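Local coordinates for LAO/AO transport system kinase (Escherichia coli, PDB 2P67), which belongs to the MeaB-like family of P-loop GTPases, built on a parallel beta-sheet with a helical C-terminal extension, at residues S134-A137 with R138-M141; A215-M218 with Y219-L223; E296-D299 with R300-Q304. All coordinates share one frame; numbering follows the deposited sequence.

Interaction 1: residues S134-A137 with R138-M141; sequences SQRA and RELM
Gln-135 and Glu-139, one helical turn apart, meet amide to carboxylate. NE2 of Gln-135 donates to OE2 of Glu-139 at 2.9 Å, with a bent N-H...O angle of 144°. The two flat groups are turned 74° against each other, and the amide nitrogen comes to OE2 from above the carboxylate plane. The reach is possible because Gln-135 holds CG anti to its N and stays extended beyond it, while Glu-139, its CG beside its own backbone N, is also extended and lays its carboxylate across the end of Gln-135. The other oxygen, OE1, faces Arg-136: the guanidinium and carboxylate planes are nearly parallel, 14° apart, OE1 lies at the guanidinium edge, and NE approaches OE1 at 3.7 Å, a long salt bridge. OE1 has a second charged partner in Arg-317 of the second subunit. Arg-136 folds at chi2 and chi3, and its CD lies 4.1 Å from CG of Leu-140. The backbone N-H groups of Arg-138 to Met-141 bond to the carbonyls four residues earlier. Helix 133-146 packs through Leu-140 and Arg-136 on helix 21-32 and strand 119-124, while Gln-135 and Arg-138 touch Trp-279 of helix 267-294.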
loop_
_atom_site.group_PDB
_atom_site.type_symbol
_atom_site.label_atom_id
_atom_site.label_comp_id
_atom_site.label_asym_id
_atom_site.label_seq_id
_atom_site.Cartn_x
_atom_site.Cartn_y
_atom_site.Cartn_z
ATOM N N SER A 134 -5.599 -7.259 16.570
ATOM C CA SER A 134 -4.279 -7.483 15.999
ATOM C C SER A 134 -3.205 -7.595 17.086
ATOM O O SER A 134 -2.429 -8.543 17.080
ATOM C CB SER A 134 -3.925 -6.377 15.010
ATOM O OG SER A 134 -2.991 -6.857 14.057
ATOM N N GLN A 135 -3.174 -6.644 18.026
ATOM C CA GLN A 135 -2.257 -6.749 19.170
ATOM C C GLN A 135 -2.573 -8.014 19.979
ATOM O O GLN A 135 -1.672 -8.729 20.395
ATOM C CB GLN A 135 -2.293 -5.495 20.073
ATOM C CG GLN A 135 -1.463 -5.664 21.338
ATOM C CD GLN A 135 -1.335 -4.407 22.188
ATOM O OE1 GLN A 135 -1.363 -3.282 21.679
ATOM N NE2 GLN A 135 -1.165 -4.600 23.502
ATOM N N ARG A 136 -3.860 -8.289 20.180
ATOM C CA ARG A 136 -4.289 -9.458 20.941
ATOM C C ARG A 136 -3.839 -10.787 20.316
ATOM O O ARG A 136 -3.307 -11.657 21.023
ATOM C CB ARG A 136 -5.820 -9.425 21.129
ATOM C CG ARG A 136 -6.383 -10.505 22.067
ATOM C CD ARG A 136 -5.650 -10.616 23.437
ATOM N NE ARG A 136 -5.315 -9.324 24.047
ATOM C CZ ARG A 136 -6.193 -8.495 24.620
ATOM N NH1 ARG A 136 -7.492 -8.803 24.671
ATOM N NH2 ARG A 136 -5.769 -7.337 25.137
ATOM N N ALA A 137 -4.036 -10.930 19.002
ATOM C CA ALA A 137 -3.587 -12.121 18.282
ATOM C C ALA A 137 -2.094 -12.334 18.479
ATOM O O ALA A 137 -1.666 -13.454 18.761
ATOM C CB ALA A 137 -3.939 -12.019 16.776
ATOM N N ARG A 138 -1.313 -11.258 18.325
ATOM C CA ARG A 138 0.131 -11.329 18.494
ATOM C C ARG A 138 0.536 -11.792 19.897
ATOM O O ARG A 138 1.431 -12.640 20.043
ATOM C CB ARG A 138 0.792 -9.991 18.172
ATOM C CG ARG A 138 0.831 -9.650 16.697
ATOM C CD ARG A 138 1.524 -8.325 16.470
ATOM N NE ARG A 138 1.120 -7.753 15.190
ATOM C CZ ARG A 138 1.846 -7.731 14.075
ATOM N NH1 ARG A 138 3.079 -8.246 14.052
ATOM N NH2 ARG A 138 1.323 -7.167 12.976
ATOM N N GLU A 139 -0.095 -11.222 20.922
ATOM C CA GLU A 139 0.223 -11.615 22.294
ATOM C C GLU A 139 -0.128 -13.099 22.572
ATOM O O GLU A 139 0.648 -13.831 23.205
ATOM C CB GLU A 139 -0.434 -10.649 23.292
ATOM C CG GLU A 139 0.135 -9.241 23.147
ATOM C CD GLU A 139 -0.568 -8.208 23.989
ATOM O OE1 GLU A 139 -1.732 -8.444 24.408
ATOM O OE2 GLU A 139 0.069 -7.157 24.227
ATOM N N LEU A 140 -1.280 -13.552 22.079
ATOM C CA LEU A 140 -1.660 -14.937 22.264
ATOM C C LEU A 140 -0.676 -15.867 21.536
ATOM O O LEU A 140 -0.344 -16.924 22.053
ATOM C CB LEU A 140 -3.081 -15.168 21.774
ATOM C CG LEU A 140 -4.206 -14.372 22.465
ATOM C CD1 LEU A 140 -5.532 -14.863 21.909
ATOM C CD2 LEU A 140 -4.196 -14.536 23.985
ATOM N N MET A 141 -0.228 -15.452 20.347
ATOM C CA MET A 141 0.798 -16.183 19.585
ATOM C C MET A 141 2.097 -16.317 20.398
ATOM O O MET A 141 2.675 -17.404 20.466
ATOM C CB MET A 141 1.094 -15.486 18.241
ATOM C CG MET A 141 -0.033 -15.596 17.208
ATOM S SD MET A 141 0.281 -14.592 15.714
ATOM C CE MET A 141 1.406 -15.705 14.823
HETATM O O HOH W 1 -1.606 -6.980 11.512
#

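Interaction 2: residues A215-M218 with Y219-L223; sequences ARHM and YESAL
Arg-216 and Glu-220 form a salt bridge across one turn of helix 209-225. NH2 of Arg-216 donates to OE1 of Glu-220 at 2.9 Å, with an N-H...O angle of 152°. The oxygen sits at the edge of the guanidinium, in its plane, but is itself met from above the carboxylate plane, since the two groups stand 77° apart. NH1 is modelled implausibly close to OE2, so the detail of that second arm is doubtful. NE of Arg-216 is bonded to the carbonyl O of Val-237, on strand 236-239.

Among the hydrogen bonds, the carbonyl O of His-217 takes the backbone N of Ser-221 at 2.8 Å. OG of Ser-221 also lies 3.0 Å from that O of His-217; with OG anti to the carbonyl carbon (chi1 -63°), the hydroxyl turns back toward the preceding turn.

Apolar packing is carried by Met-218 and Tyr-219, side by side and pointing the same way. The methionine chain bends at chi3 and brings CE to 3.8 Å from CE2 of Tyr-219. CD2 of the same ring lies 3.2 Å from the carbonyl O of Ala-215, which sits at the ring's edge. Met-218 and Ser-221 also pack on Ile-225 of the second subunit.

The salt bridge and the NE bond to Val-237 probably limit rotation of the Arg-216 side chain, while Tyr-219, buried against Ile-199 and Ile-201, packs the helix of this beta-alpha-beta unit (strand 198-201, helix 209-225, strand 236-239) onto the sheet by apolar contact.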
loop_
_atom_site.group_PDB
_atom_site.type_symbol
_atom_site.label_atom_id
_atom_site.label_comp_id
_atom_site.label_asym_id
_atom_site.label_seq_id
_atom_site.Cartn_x
_atom_site.Cartn_y
_atom_site.Cartn_z
ATOM N N ALA A 215 -9.596 -22.294 -11.836
ATOM C CA ALA A 215 -9.274 -21.347 -10.769
ATOM C C ALA A 215 -7.776 -21.427 -10.396
ATOM O O ALA A 215 -7.080 -20.417 -10.279
ATOM C CB ALA A 215 -10.166 -21.613 -9.537
ATOM N N ARG A 216 -7.281 -22.643 -10.236
ATOM C CA ARG A 216 -5.881 -22.849 -9.897
ATOM C C ARG A 216 -4.988 -22.208 -10.973
ATOM O O ARG A 216 -4.016 -21.508 -10.664
ATOM C CB ARG A 216 -5.613 -24.350 -9.799
ATOM C CG ARG A 216 -4.258 -24.615 -9.230
ATOM C CD ARG A 216 -3.609 -25.835 -9.805
ATOM N NE ARG A 216 -2.191 -25.610 -9.619
ATOM C CZ ARG A 216 -1.397 -25.070 -10.529
ATOM N NH1 ARG A 216 -0.130 -24.879 -10.227
ATOM N NH2 ARG A 216 -1.850 -24.766 -11.742
ATOM N N HIS A 217 -5.332 -22.437 -12.242
ATOM C CA HIS A 217 -4.569 -21.858 -13.360
ATOM C C HIS A 217 -4.526 -20.318 -13.328
ATOM O O HIS A 217 -3.474 -19.713 -13.570
ATOM C CB HIS A 217 -5.161 -22.333 -14.686
ATOM C CG HIS A 217 -4.343 -21.956 -15.874
ATOM N ND1 HIS A 217 -3.270 -22.712 -16.300
ATOM C CD2 HIS A 217 -4.416 -20.895 -16.710
ATOM C CE1 HIS A 217 -2.730 -22.139 -17.364
ATOM N NE2 HIS A 217 -3.402 -21.033 -17.628
ATOM N N MET A 218 -5.663 -19.704 -13.008
ATOM C CA MET A 218 -5.811 -18.246 -13.006
ATOM C C MET A 218 -4.880 -17.615 -11.956
ATOM O O MET A 218 -4.109 -16.697 -12.271
ATOM C CB MET A 218 -7.287 -17.864 -12.752
ATOM C CG MET A 218 -7.512 -16.344 -12.686
ATOM S SD MET A 218 -9.212 -15.925 -12.224
ATOM C CE MET A 218 -9.353 -16.575 -10.587
ATOM N N TYR A 219 -4.939 -18.110 -10.717
ATOM C CA TYR A 219 -4.041 -17.612 -9.655
ATOM C C TYR A 219 -2.586 -17.801 -10.028
ATOM O O TYR A 219 -1.746 -16.920 -9.809
ATOM C CB TYR A 219 -4.341 -18.285 -8.303
ATOM C CG TYR A 219 -5.588 -17.712 -7.700
ATOM C CD1 TYR A 219 -5.546 -16.492 -7.017
ATOM C CD2 TYR A 219 -6.816 -18.354 -7.837
ATOM C CE1 TYR A 219 -6.697 -15.928 -6.479
ATOM C CE2 TYR A 219 -7.987 -17.781 -7.295
ATOM C CZ TYR A 219 -7.893 -16.555 -6.632
ATOM O OH TYR A 219 -9.002 -15.970 -6.076
ATOM N N GLU A 220 -2.290 -18.953 -10.617
ATOM C CA GLU A 220 -0.924 -19.242 -11.026
ATOM C C GLU A 220 -0.444 -18.285 -12.110
ATOM O O GLU A 220 0.711 -17.837 -12.075
ATOM C CB GLU A 220 -0.791 -20.708 -11.460
ATOM C CG GLU A 220 0.638 -21.186 -11.594
ATOM C CD GLU A 220 0.690 -22.668 -11.903
ATOM O OE1 GLU A 220 0.162 -23.067 -12.967
ATOM O OE2 GLU A 220 1.270 -23.420 -11.083
ATOM N N SER A 221 -1.311 -17.943 -13.071
ATOM C CA SER A 221 -0.921 -16.998 -14.099
ATOM C C SER A 221 -0.493 -15.687 -13.445
ATOM O O SER A 221 0.591 -15.168 -13.747
ATOM C CB SER A 221 -2.073 -16.724 -15.084
ATOM O OG SER A 221 -2.439 -17.920 -15.789
ATOM N N ALA A 222 -1.325 -15.172 -12.534
ATOM C CA ALA A 222 -1.016 -13.913 -11.846
ATOM C C ALA A 222 0.317 -14.033 -11.075
ATOM O O ALA A 222 1.180 -13.158 -11.162
ATOM C CB ALA A 222 -2.152 -13.542 -10.890
ATOM N N LEU A 223 0.486 -15.121 -10.345
ATOM C CA LEU A 223 1.671 -15.269 -9.476
ATOM C C LEU A 223 2.974 -15.569 -10.231
ATOM O O LEU A 223 4.068 -15.328 -9.714
ATOM C CB LEU A 223 1.395 -16.296 -8.372
ATOM C CG LEU A 223 0.393 -15.830 -7.301
ATOM C CD1 LEU A 223 -0.140 -17.036 -6.482
ATOM C CD2 LEU A 223 0.985 -14.730 -6.392
#

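Interaction 3: residues E296-D299 with R300-Q304; sequences EDFD and RYYRQ
Arg-300 reaches back to Glu-296, the two chains lying side by side and pointing the same way. NH2 of Arg-300 donates to the anti lone pair of OE2 of Glu-296 at 3.2 Å, and the oxygen lies in the guanidinium plane although the two flat groups are 76° apart. The arginine leaves the helix with CG anti to N (chi1 175°) and bends at chi3, which brings its guanidinium back along the preceding turn. NH1 of Arg-300 is farther from OD1 of Asp-297, and a water bridges the gap, 2.7 Å from NH1 of Arg-300 and donating to OD1 of Asp-297.

Tyr-301 takes part across this turn through its backbone, its N bonded to O of Asp-297, while its ring leads away to stack on Phe-326. Tyr-302 sets its CB over one face of the Phe-298 ring, 4.0 Å from CE2 of Phe-298. The two rings are near parallel but slid so far apart, centroids 6.0 Å, that they barely overlap. Both meet Phe-293 edge-to-face.

Arg-303 grips one oxygen with two nitrogens: NE and NH1 of Arg-303 both lie 2.8 Å from OD2 of Asp-299. Both come from the same face of the carboxylate, above its plane, while OD2 stays in the guanidinium plane.

These are i to i+4 acid-arginine salt bridges on the exposed side of an amphipathic helix. The aromatic side of helix 296-310 packs against helix 316-328, forming a helical pair in the C-terminal region.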
loop_
_atom_site.group_PDB
_atom_site.type_symbol
_atom_site.label_atom_id
_atom_site.label_comp_id
_atom_site.label_asym_id
_atom_site.label_seq_id
_atom_site.Cartn_x
_atom_site.Cartn_y
_atom_site.Cartn_z
ATOM N N GLU A 296 -11.467 17.233 19.446
ATOM C CA GLU A 296 -12.690 17.833 18.927
ATOM C C GLU A 296 -12.412 19.162 18.225
ATOM O O GLU A 296 -13.009 19.459 17.191
ATOM C CB GLU A 296 -13.698 18.026 20.056
ATOM C CG GLU A 296 -15.146 17.835 19.640
ATOM C CD GLU A 296 -16.111 18.573 20.557
ATOM O OE1 GLU A 296 -16.019 18.400 21.794
ATOM O OE2 GLU A 296 -16.956 19.336 20.035
ATOM N N ASP A 297 -11.497 19.948 18.788
ATOM C CA ASP A 297 -11.116 21.231 18.212
ATOM C C ASP A 297 -10.352 21.068 16.906
ATOM O O ASP A 297 -10.601 21.802 15.933
ATOM C CB ASP A 297 -10.279 22.040 19.199
ATOM C CG ASP A 297 -11.111 22.621 20.332
ATOM O OD1 ASP A 297 -12.345 22.771 20.166
ATOM O OD2 ASP A 297 -10.523 22.935 21.383
ATOM N N PHE A 298 -9.416 20.120 16.883
ATOM C CA PHE A 298 -8.626 19.898 15.679
ATOM C C PHE A 298 -9.463 19.296 14.555
ATOM O O PHE A 298 -9.294 19.668 13.399
ATOM C CB PHE A 298 -7.389 19.028 15.925
ATOM C CG PHE A 298 -6.590 18.799 14.682
ATOM C CD1 PHE A 298 -5.732 19.790 14.202
ATOM C CD2 PHE A 298 -6.742 17.632 13.949
ATOM C CE1 PHE A 298 -5.008 19.597 13.012
ATOM C CE2 PHE A 298 -6.026 17.435 12.760
ATOM C CZ PHE A 298 -5.162 18.418 12.298
ATOM N N ASP A 299 -10.331 18.348 14.897
ATOM C CA ASP A 299 -11.219 17.714 13.926
ATOM C C ASP A 299 -12.080 18.768 13.229
ATOM O O ASP A 299 -12.270 18.719 12.009
ATOM C CB ASP A 299 -12.105 16.663 14.605
ATOM C CG ASP A 299 -13.193 16.132 13.687
ATOM O OD1 ASP A 299 -12.862 15.461 12.692
ATOM O OD2 ASP A 299 -14.380 16.410 13.950
ATOM N N ARG A 300 -12.583 19.719 14.015
ATOM C CA ARG A 300 -13.412 20.810 13.505
ATOM C C ARG A 300 -12.629 21.698 12.534
ATOM O O ARG A 300 -13.068 21.926 11.407
ATOM C CB ARG A 300 -13.972 21.622 14.686
ATOM C CG ARG A 300 -14.771 22.874 14.299
ATOM C CD ARG A 300 -15.581 23.412 15.476
ATOM N NE ARG A 300 -16.612 22.463 15.908
ATOM C CZ ARG A 300 -16.640 21.848 17.092
ATOM N NH1 ARG A 300 -15.696 22.073 18.002
ATOM N NH2 ARG A 300 -17.626 21.004 17.371
ATOM N N TYR A 301 -11.460 22.165 12.974
ATOM C CA TYR A 301 -10.586 23.007 12.169
ATOM C C TYR A 301 -10.097 22.292 10.907
ATOM O O TYR A 301 -10.009 22.896 9.828
ATOM C CB TYR A 301 -9.391 23.454 13.001
ATOM C CG TYR A 301 -8.601 24.566 12.361
ATOM C CD1 TYR A 301 -9.043 25.885 12.444
ATOM C CD2 TYR A 301 -7.420 24.306 11.664
ATOM C CE1 TYR A 301 -8.333 26.918 11.863
ATOM C CE2 TYR A 301 -6.698 25.340 11.068
ATOM C CZ TYR A 301 -7.167 26.646 11.181
ATOM O OH TYR A 301 -6.481 27.682 10.611
ATOM N N TYR A 302 -9.784 21.002 11.050
ATOM C CA TYR A 302 -9.390 20.173 9.907
ATOM C C TYR A 302 -10.503 20.091 8.856
ATOM O O TYR A 302 -10.251 20.259 7.657
ATOM C CB TYR A 302 -8.957 18.770 10.379
ATOM C CG TYR A 302 -8.511 17.887 9.244
ATOM C CD1 TYR A 302 -7.251 18.046 8.669
ATOM C CD2 TYR A 302 -9.345 16.888 8.747
ATOM C CE1 TYR A 302 -6.831 17.240 7.601
ATOM C CE2 TYR A 302 -8.934 16.075 7.687
ATOM C CZ TYR A 302 -7.680 16.273 7.113
ATOM O OH TYR A 302 -7.281 15.466 6.077
ATOM N N ARG A 303 -11.731 19.848 9.309
ATOM C CA ARG A 303 -12.862 19.716 8.397
ATOM C C ARG A 303 -13.203 21.040 7.711
ATOM O O ARG A 303 -13.528 21.047 6.533
ATOM C CB ARG A 303 -14.085 19.110 9.091
ATOM C CG ARG A 303 -13.950 17.602 9.398
ATOM C CD ARG A 303 -15.223 17.008 10.016
ATOM N NE ARG A 303 -15.344 17.321 11.445
ATOM C CZ ARG A 303 -16.224 18.177 11.968
ATOM N NH1 ARG A 303 -16.241 18.392 13.278
ATOM N NH2 ARG A 303 -17.094 18.822 11.194
ATOM N N GLN A 304 -13.107 22.149 8.442
ATOM C CA GLN A 304 -13.294 23.486 7.860
ATOM C C GLN A 304 -12.208 23.826 6.832
ATOM O O GLN A 304 -12.481 24.473 5.822
ATOM C CB GLN A 304 -13.368 24.563 8.955
ATOM C CG GLN A 304 -14.636 24.505 9.824
ATOM C CD GLN A 304 -15.945 24.467 9.023
ATOM O OE1 GLN A 304 -16.756 23.565 9.203
ATOM N NE2 GLN A 304 -16.150 25.442 8.141
HETATM O O HOH W 2 -13.696 23.951 18.083
#

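In the fold
From the N terminus the three contacts come in series, neither nesting nor crossing, and none closes a loop, since each joins adjacent turns of a single helix. Interaction 1 comes first, in helix 133-146, which follows strand 119-124 and precedes strand 151-157 in the chain. Interaction 2 follows in helix 209-225, the crossover from strand 198-201 to edge strand 236-239. Past the sheet, the long helix 267-294 leads to interaction 3 in the C-terminal helical pair. The contacts are well separated, with centres 32 Å apart for interactions 1 and 2 and 47 Å for 2 and 3. All three touch the second subunit, so each helix also contributes contacts to it.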